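Local coordinates for hypothetical signal peptide protein (Sinorhizobium meliloti, PDB 3PJY) that is of unknown function but belongs to the DUF192 family and is putatively a transcription regulator, at residues B[21-27]-B[46-52]; B[83-87]-B[110-114]. All coordinates share one frame; numbering follows the deposited sequence.

Contact 1 (B[21-27]-B[46-52]); sequences DLTVELA and DHGMLFD
T23 and H47 begin a parallel ladder in which six backbone hydrogen bonds join the strands. T23, E25 and A27 use both their N-H and their C=O across it: T23 N donates to D46 O and T23 O accepts from G48 N, E25 is gripped in the same way by G48 O and L50 N, and A27 by L50 O and D52 N. The D52 N to A27 O bond, 2.9 Å long, is nearly straight, with an N-H...O angle of 176°.

T23 and H47 also make a CH-pi contact, described here for the modelled one of two H47 conformers. T23 CB stands over one face of the H47 imidazole, 3.9 Å from its centroid and 21° off the normal, displaced toward the rim, while T23 OG1 is bonded to R9.

Apolar contacts divide between the two faces of the sheet. On the face of V24, L26 and L50, L50 CB lies 3.9 Å from V24 CG2; in the modelled conformer of L26, which has two, the L26 and L50 side chains run alongside each other, with L26 CD2 to L50 CD2 at 3.8 Å. On the reverse face A27 CB packs 4.0 Å from the selenium SE of selenomethionine M49 and lies obliquely near the F51 ring.

Among the polar side chains, E25 OE1 pairs with R40 in a salt bridge and accepts a hydrogen bond from a water that also donates to G48 O. D46 OD1 instead reaches H20 and R115.

The strands run the same way, their axes 37° apart. With helix 30-35 between them in the chain, they form a beta-alpha-beta unit, here two adjacent inner strands of the mixed sheet.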
# COMPACT_ATOMS: atom_id res chain seq x y z
N ASP B 21 0.46 3.02 -0.85
CA ASP B 21 1.23 2.33 0.15
C ASP B 21 2.73 2.47 -0.04
O ASP B 21 3.25 2.51 -1.18
CB ASP B 21 0.90 0.83 0.16
CG ASP B 21 -0.54 0.55 0.50
OD1 ASP B 21 -1.14 1.19 1.39
OD2 ASP B 21 -1.10 -0.36 -0.11
N LEU B 22 3.41 2.53 1.10
CA LEU B 22 4.85 2.57 1.19
C LEU B 22 5.33 1.58 2.23
O LEU B 22 4.60 1.22 3.18
CB LEU B 22 5.37 3.98 1.60
CG LEU B 22 4.89 5.17 0.80
CD1 LEU B 22 5.14 6.50 1.57
CD2 LEU B 22 5.56 5.18 -0.57
N THR B 23 6.58 1.17 2.09
CA THR B 23 7.25 0.38 3.13
C THR B 23 8.33 1.28 3.69
O THR B 23 9.13 1.84 2.94
CB THR B 23 7.93 -0.83 2.55
OG1 THR B 23 6.94 -1.70 2.01
CG2 THR B 23 8.66 -1.58 3.66
N VAL B 24 8.31 1.47 4.99
CA VAL B 24 9.26 2.33 5.65
C VAL B 24 10.07 1.61 6.70
O VAL B 24 9.55 0.72 7.41
CB VAL B 24 8.62 3.57 6.28
CG1 VAL B 24 7.98 4.44 5.12
CG2 VAL B 24 7.57 3.25 7.31
N GLU B 25 11.35 1.99 6.81
CA GLU B 25 12.16 1.69 7.98
C GLU B 25 11.90 2.72 9.05
O GLU B 25 11.85 3.92 8.75
CB GLU B 25 13.62 1.69 7.59
CG GLU B 25 14.03 0.51 6.77
CD GLU B 25 15.38 0.78 6.08
OE1 GLU B 25 15.41 1.60 5.15
OE2 GLU B 25 16.35 0.19 6.45
N LEU B 26 11.74 2.26 10.28
CA LEU B 26 11.46 3.14 11.41
C LEU B 26 12.74 3.54 12.14
O LEU B 26 13.35 2.70 12.79
CB LEU B 26 10.50 2.44 12.39
CG LEU B 26 9.16 1.99 11.84
CD1 LEU B 26 8.37 1.27 12.92
CD2 LEU B 26 8.36 3.22 11.32
N ALA B 27 13.07 4.83 12.09
CA ALA B 27 14.23 5.37 12.80
C ALA B 27 13.68 5.91 14.11
O ALA B 27 13.03 6.98 14.13
CB ALA B 27 14.92 6.44 11.98
N ASP B 46 8.87 3.10 -3.76
CA ASP B 46 7.85 3.03 -2.70
C ASP B 46 8.43 2.70 -1.30
O ASP B 46 7.69 2.22 -0.42
CB ASP B 46 6.73 2.07 -3.08
CG ASP B 46 5.90 2.56 -4.27
OD1 ASP B 46 5.62 3.76 -4.37
OD2 ASP B 46 5.61 1.72 -5.16
N HIS B 47 9.73 2.96 -1.11
CA HIS B 47 10.37 2.76 0.18
C HIS B 47 10.89 4.09 0.72
O HIS B 47 11.39 4.93 -0.03
CB HIS B 47 11.52 1.79 0.07
CG HIS B 47 11.11 0.36 0.00
ND1 HIS B 47 11.35 -0.53 1.03
CD2 HIS B 47 10.51 -0.36 -0.98
CE1 HIS B 47 10.90 -1.73 0.68
NE2 HIS B 47 10.39 -1.65 -0.53
N GLY B 48 10.84 4.23 2.03
CA GLY B 48 11.34 5.42 2.70
C GLY B 48 11.74 5.14 4.12
O GLY B 48 11.79 3.98 4.56
N MSE B 49 12.07 6.22 4.82
CA MSE B 49 12.43 6.12 6.22
C MSE B 49 11.53 7.07 7.00
O MSE B 49 11.40 8.25 6.66
CB MSE B 49 13.91 6.42 6.41
CG MSE B 49 14.31 6.35 7.85
SE MSE B 49 16.24 6.30 8.18
CE MSE B 49 16.59 4.51 7.63
N LEU B 50 10.93 6.54 8.05
CA LEU B 50 10.03 7.28 8.90
C LEU B 50 10.78 7.50 10.23
O LEU B 50 11.09 6.57 10.97
CB LEU B 50 8.73 6.54 9.16
CG LEU B 50 7.69 7.25 10.03
CD1 LEU B 50 7.23 8.56 9.36
CD2 LEU B 50 6.49 6.31 10.26
N PHE B 51 11.06 8.76 10.49
CA PHE B 51 11.75 9.22 11.70
C PHE B 51 10.68 9.46 12.75
O PHE B 51 9.79 10.31 12.58
CB PHE B 51 12.51 10.50 11.42
CG PHE B 51 13.64 10.33 10.43
CD1 PHE B 51 13.37 10.22 9.08
CD2 PHE B 51 14.97 10.23 10.84
CE1 PHE B 51 14.37 10.00 8.14
CE2 PHE B 51 15.98 10.04 9.89
CZ PHE B 51 15.70 9.91 8.57
N ASP B 52 10.75 8.73 13.86
CA ASP B 52 9.77 8.81 14.96
C ASP B 52 10.50 9.44 16.13
O ASP B 52 11.37 8.82 16.76
CB ASP B 52 9.30 7.41 15.30
CG ASP B 52 8.30 7.38 16.46
OD1 ASP B 52 8.10 8.41 17.10
OD2 ASP B 52 7.73 6.32 16.72
O HOH W 1 12.04 -0.00 3.31
O HOH W 2 13.52 1.81 3.23

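Contact 2 (B[83-87]-B[110-114]); sequences TIHEN and AGTVK
E86 and K114 make the polar link between strand 81-88 and the first turn of helix 112-116. Followed outward, E86 starts at a CB directed toward the helix segment; CG lies anti to the carbonyl carbon (chi1 -72°), and the chain stays extended beyond it. E86 CD comes within 4.1 Å of V113 CG1, so the carboxylate approaches the helix beside an apolar branch. At the tip, E86 OE2 is the better placed oxygen: K114 NZ meets it at 2.8 Å on the syn side, 19° out of the carboxylate plane, whereas the bond from K114 NZ to E86 OE1, at 3.2 Å, is weak. The lysine arrives across the glutamate at about a right angle, and its bends at chi2 and chi4 bring NZ back to the carboxylate. Nearer its root, K114 CG lies 3.4 Å from E86 OE2. A water donates to E86 OE2 and accepts from K114 N, giving that oxygen a second tie to the same residue through its backbone.

Deeper in, I84 and V113 meet branch to branch: the two CG2 methyls of I84 and V113 are 4.0 Å apart, and I84 CD1 lies equally far from V113 CG1. At the other end N87 OD1 is 3.5 Å from A110 CB, a van der Waals contact just ahead of G111, the N-cap residue.

D71, on strand 70-75, bonds N87 N and V113 N and so ties both segments to the neighbouring strand. I84 also touches loop residues V118 and P120. Through V113, which packs on I84 and L73, the short helix sits against strands 81-88 and 70-75 at the surface, 81-88 being one of the two outermost strands of the sheet within the chain.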
# COMPACT_ATOMS: atom_id res chain seq x y z
N THR B 83 4.19 20.31 6.53
CA THR B 83 4.99 20.94 5.51
C THR B 83 5.80 19.88 4.76
O THR B 83 6.04 18.77 5.28
CB THR B 83 5.95 22.00 6.06
OG1 THR B 83 6.85 21.41 6.95
CG2 THR B 83 5.19 23.08 6.84
N ILE B 84 6.23 20.27 3.57
CA ILE B 84 6.97 19.39 2.68
C ILE B 84 8.14 20.15 2.13
O ILE B 84 7.96 21.29 1.63
CB ILE B 84 6.11 18.87 1.53
CG1 ILE B 84 4.91 18.10 2.06
CG2 ILE B 84 6.96 18.00 0.61
CD1 ILE B 84 3.95 17.53 0.96
N HIS B 85 9.32 19.55 2.22
CA HIS B 85 10.51 20.08 1.56
C HIS B 85 10.92 19.12 0.49
O HIS B 85 11.54 18.09 0.77
CB HIS B 85 11.65 20.29 2.56
CG HIS B 85 12.84 20.97 1.97
ND1 HIS B 85 13.07 22.32 2.17
CD2 HIS B 85 13.81 20.55 1.13
CE1 HIS B 85 14.16 22.68 1.51
NE2 HIS B 85 14.61 21.63 0.84
N GLU B 86 10.63 19.47 -0.76
CA GLU B 86 10.99 18.63 -1.88
C GLU B 86 12.45 18.88 -2.29
O GLU B 86 12.97 19.95 -2.10
CB GLU B 86 10.06 18.90 -3.07
CG GLU B 86 8.67 18.37 -2.81
CD GLU B 86 7.65 18.86 -3.80
OE1 GLU B 86 7.13 19.97 -3.63
OE2 GLU B 86 7.38 18.13 -4.75
N ASN B 87 13.08 17.84 -2.83
CA ASN B 87 14.38 17.95 -3.46
C ASN B 87 15.45 18.53 -2.55
O ASN B 87 16.20 19.44 -2.94
CB ASN B 87 14.29 18.76 -4.76
CG ASN B 87 13.31 18.17 -5.73
OD1 ASN B 87 13.48 17.04 -6.18
ND2 ASN B 87 12.26 18.93 -6.06
N ALA B 110 13.57 11.81 -3.80
CA ALA B 110 13.13 13.05 -4.42
C ALA B 110 12.24 12.79 -5.61
O ALA B 110 12.50 11.88 -6.43
CB ALA B 110 14.33 13.96 -4.80
N GLY B 111 11.18 13.58 -5.73
CA GLY B 111 10.20 13.41 -6.80
C GLY B 111 9.00 12.58 -6.40
O GLY B 111 8.01 12.52 -7.14
N THR B 112 9.09 11.90 -5.25
CA THR B 112 7.98 11.03 -4.80
C THR B 112 6.70 11.81 -4.51
O THR B 112 5.61 11.36 -4.87
CB THR B 112 8.36 10.15 -3.63
OG1 THR B 112 9.53 9.40 -3.97
CG2 THR B 112 7.24 9.14 -3.34
N VAL B 113 6.84 12.97 -3.90
CA VAL B 113 5.66 13.81 -3.58
C VAL B 113 4.90 14.15 -4.82
O VAL B 113 3.67 13.97 -4.89
CB VAL B 113 6.04 15.04 -2.74
CG1 VAL B 113 4.90 16.10 -2.66
CG2 VAL B 113 6.48 14.56 -1.32
N LYS B 114 5.63 14.56 -5.83
CA LYS B 114 4.98 14.82 -7.14
C LYS B 114 4.38 13.59 -7.79
O LYS B 114 3.25 13.63 -8.30
CB LYS B 114 5.96 15.49 -8.07
CG LYS B 114 6.18 16.93 -7.70
CD LYS B 114 4.96 17.87 -7.98
CE LYS B 114 5.05 19.22 -7.18
NZ LYS B 114 4.87 19.09 -5.66
O HOH W 3 8.37 15.60 -5.37

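Contact 1 is the more buried of the two, with 8 of its 14 touching residues buried and 648 Å² covered in all; contact 2 is a surface contact, with 1 buried residue of 7 and 273 Å². Both draw on the same mixed sheet, but contact 1 pairs two of its inner strands, whereas contact 2 sets a short helix on 81-88, one of its two outermost strands. The chemistry follows: ladder bonds between main chains in the first, side-chain charge, water and a few methyl groups in the second. Their centres lie about 15 Å apart and their nearest atoms about 5 Å apart, without touching; along the chain, contact 1 closes before contact 2 opens.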